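PDB 5XUN: acetyltransferase from Klebsiella pneumoniae, which probably transfers an acetyl group from acetyl-CoA to glycyl-tRNA(Gly), acting as the toxin of a type II toxin-antitoxin pair. Local coordinates for residues 19-24 with 96-101. The protein carries 1 engineered substitution. Residues are numbered along the deposited sequence; the frame is centred on the assembly and turned at random.
Sequences TGFDCG and RLAIDK. With ACO (acetyl coenzyme *a), chain E.
Two hydrogen bonds join D22 to D100 and K101. The amide of D22 points at D100 OD1, N to OD1 2.7 Å and nearly straight at 172°, reaching the oxygen close to the line of its C-O bond; the D100 carboxyl, anti to the backbone N (chi1 -178°), is thereby brought up to the loop. One residue on, the amide of K101 returns a bond to D22 O, so D22 is held at its N-H by the D100 side chain and at its carbonyl by the K101 amide. The other carboxylate oxygen, D100 OD2, is hydrogen-bonded to S102 OG and to a water that also bonds G20 O.

Within 19-24, D22 OD1 accepts from G24 N at 2.7 Å, an Asx turn in which the amide comes from above the carboxylate plane. The aliphatic part of K101 lies across this turn: K101 CE is 3.4 Å from D22 OD2 and also touches G24 CA. K101 NZ stays 4.8 Å from D22 OD2, too far for a salt bridge.

This is part of the acetyl-CoA pocket of the GNAT fold, where the loop leading into helix 26-34 meets the end of the central strand 88-99. The strand binds the pantetheine arm through backbone atoms in sheet-like fashion: I99 N donates to O9P, and N4P of the cofactor donates to L97 O at 2.8 Å. C23 SG packs against C6P of the same arm, and Q104 bonds through NE2 to both C23 O and I99 O.

Apolar contacts complete the join. F21 CE2 rests 3.7 Å from D100 CB, the ring turned 43° from the carboxylate plane, and A98 CB sits at the ring edge. That methyl also meets C23 CB at 3.8 Å, while L32 and L59 touch the phenyl group.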
# COMPACT_ATOMS: atom_id res chain seq x y z
N THR B 19 -29.45 -9.04 -0.71
CA THR B 19 -30.78 -8.44 -0.66
C THR B 19 -31.20 -8.22 0.79
O THR B 19 -31.14 -9.14 1.62
CB THR B 19 -31.80 -9.31 -1.39
OG1 THR B 19 -32.00 -10.53 -0.68
CG2 THR B 19 -31.34 -9.61 -2.81
N GLY B 20 -31.61 -7.00 1.11
CA GLY B 20 -31.95 -6.68 2.48
C GLY B 20 -30.80 -6.27 3.36
O GLY B 20 -30.99 -6.13 4.58
N PHE B 21 -29.60 -6.07 2.80
CA PHE B 21 -28.47 -5.67 3.62
C PHE B 21 -28.68 -4.23 4.07
O PHE B 21 -28.96 -3.35 3.25
CB PHE B 21 -27.15 -5.79 2.85
CG PHE B 21 -25.93 -5.36 3.64
CD1 PHE B 21 -25.54 -4.03 3.67
CD2 PHE B 21 -25.19 -6.28 4.36
CE1 PHE B 21 -24.43 -3.62 4.41
CE2 PHE B 21 -24.08 -5.89 5.10
CZ PHE B 21 -23.70 -4.56 5.12
N ASP B 22 -28.52 -3.99 5.37
CA ASP B 22 -28.72 -2.65 5.93
C ASP B 22 -27.85 -2.54 7.17
O ASP B 22 -28.14 -3.17 8.19
CB ASP B 22 -30.19 -2.40 6.28
CG ASP B 22 -30.41 -1.02 6.89
OD1 ASP B 22 -29.49 -0.17 6.82
OD2 ASP B 22 -31.51 -0.78 7.44
N CYS B 23 -26.78 -1.76 7.08
CA CYS B 23 -25.93 -1.49 8.23
C CYS B 23 -26.42 -0.29 9.02
O CYS B 23 -25.86 -0.00 10.09
CB CYS B 23 -24.48 -1.26 7.78
SG CYS B 23 -24.21 0.27 6.86
N GLY B 24 -27.44 0.42 8.54
CA GLY B 24 -27.95 1.60 9.20
C GLY B 24 -27.37 2.90 8.71
O GLY B 24 -27.79 3.97 9.18
N ARG B 96 -13.92 1.70 4.17
CA ARG B 96 -15.27 1.40 4.60
C ARG B 96 -15.26 0.14 5.44
O ARG B 96 -14.49 -0.79 5.18
CB ARG B 96 -16.20 1.15 3.41
CG ARG B 96 -16.60 2.38 2.68
CD ARG B 96 -16.93 2.03 1.26
NE ARG B 96 -16.78 3.22 0.44
CZ ARG B 96 -15.65 3.57 -0.13
NH1 ARG B 96 -14.56 2.82 0.02
NH2 ARG B 96 -15.60 4.67 -0.86
N LEU B 97 -16.17 0.09 6.41
CA LEU B 97 -16.43 -1.09 7.20
C LEU B 97 -17.89 -1.04 7.63
O LEU B 97 -18.36 0.01 8.08
CB LEU B 97 -15.51 -1.15 8.43
CG LEU B 97 -15.90 -2.20 9.46
CD1 LEU B 97 -15.35 -3.53 9.03
CD2 LEU B 97 -15.43 -1.84 10.86
N ALA B 98 -18.60 -2.15 7.47
CA ALA B 98 -20.02 -2.16 7.78
C ALA B 98 -20.45 -3.58 8.14
O ALA B 98 -20.00 -4.55 7.53
CB ALA B 98 -20.87 -1.64 6.60
N ILE B 99 -21.33 -3.67 9.14
CA ILE B 99 -21.94 -4.92 9.58
C ILE B 99 -23.45 -4.77 9.44
O ILE B 99 -24.00 -3.71 9.74
CB ILE B 99 -21.56 -5.26 11.04
CG1 ILE B 99 -20.05 -5.47 11.17
CG2 ILE B 99 -22.30 -6.49 11.52
CD1 ILE B 99 -19.57 -6.80 10.63
N ASP B 100 -24.11 -5.82 8.96
CA ASP B 100 -25.56 -5.77 8.82
C ASP B 100 -26.25 -5.70 10.18
O ASP B 100 -25.83 -6.34 11.15
CB ASP B 100 -26.08 -6.98 8.05
CG ASP B 100 -27.58 -6.93 7.85
OD1 ASP B 100 -28.04 -6.10 7.03
OD2 ASP B 100 -28.30 -7.72 8.50
N LYS B 101 -27.34 -4.92 10.24
CA LYS B 101 -28.08 -4.70 11.49
C LYS B 101 -28.46 -6.01 12.17
O LYS B 101 -28.42 -6.11 13.40
CB LYS B 101 -29.35 -3.88 11.23
CG LYS B 101 -29.18 -2.40 10.97
CD LYS B 101 -30.57 -1.80 10.70
CE LYS B 101 -30.57 -0.28 10.65
NZ LYS B 101 -30.47 0.34 12.00
N1A ACO E . -16.52 -9.37 21.44
C2A ACO E . -16.60 -8.02 21.43
N3A ACO E . -17.73 -7.32 21.65
C4A ACO E . -18.90 -7.96 21.89
C5A ACO E . -18.90 -9.44 21.92
C6A ACO E . -17.62 -10.13 21.68
N6A ACO E . -17.55 -11.49 21.69
N7A ACO E . -20.16 -9.83 22.18
C8A ACO E . -20.90 -8.70 22.30
N9A ACO E . -20.16 -7.59 22.15
C1B ACO E . -20.73 -6.21 22.22
C2B ACO E . -20.10 -5.30 23.27
O2B ACO E . -20.94 -5.22 24.43
C3B ACO E . -19.97 -3.95 22.59
O3B ACO E . -21.11 -3.15 22.91
P3B ACO E . -21.01 -1.55 23.08
O7A ACO E . -20.51 -1.36 24.49
O8A ACO E . -20.02 -1.12 22.02
O9A ACO E . -22.42 -1.08 22.83
C4B ACO E . -20.03 -4.26 21.10
O4B ACO E . -20.56 -5.58 20.94
C5B ACO E . -18.68 -4.19 20.39
O5B ACO E . -18.90 -3.73 19.06
P1A ACO E . -19.04 -4.75 17.82
O1A ACO E . -20.20 -5.68 18.07
O2A ACO E . -17.70 -5.32 17.46
O3A ACO E . -19.44 -3.70 16.67
P2A ACO E . -20.64 -3.96 15.64
O4A ACO E . -20.68 -5.41 15.24
O5A ACO E . -21.89 -3.29 16.15
O6A ACO E . -20.07 -3.10 14.40
CBP ACO E . -20.00 -1.04 13.24
CCP ACO E . -19.81 -1.71 14.59
CDP ACO E . -19.23 -1.80 12.17
CEP ACO E . -19.53 0.40 13.31
CAP ACO E . -21.51 -1.09 12.99
OAP ACO E . -22.15 -0.29 13.99
C9P ACO E . -21.89 -0.55 11.64
O9P ACO E . -21.87 -1.27 10.65
N8P ACO E . -22.26 0.72 11.63
C7P ACO E . -22.96 1.31 10.51
C6P ACO E . -22.00 1.68 9.38
C5P ACO E . -20.79 2.36 9.99
O5P ACO E . -20.90 3.42 10.57
N4P ACO E . -19.64 1.71 9.83
C3P ACO E . -18.41 2.17 10.45
C2P ACO E . -17.81 3.36 9.72
S1P ACO E . -16.41 2.80 8.81
C ACO E . -15.65 4.26 8.68
O ACO E . -16.05 5.16 9.40
CH3 ACO E . -14.53 4.42 7.69
O HOH W 1 -31.11 -7.05 7.41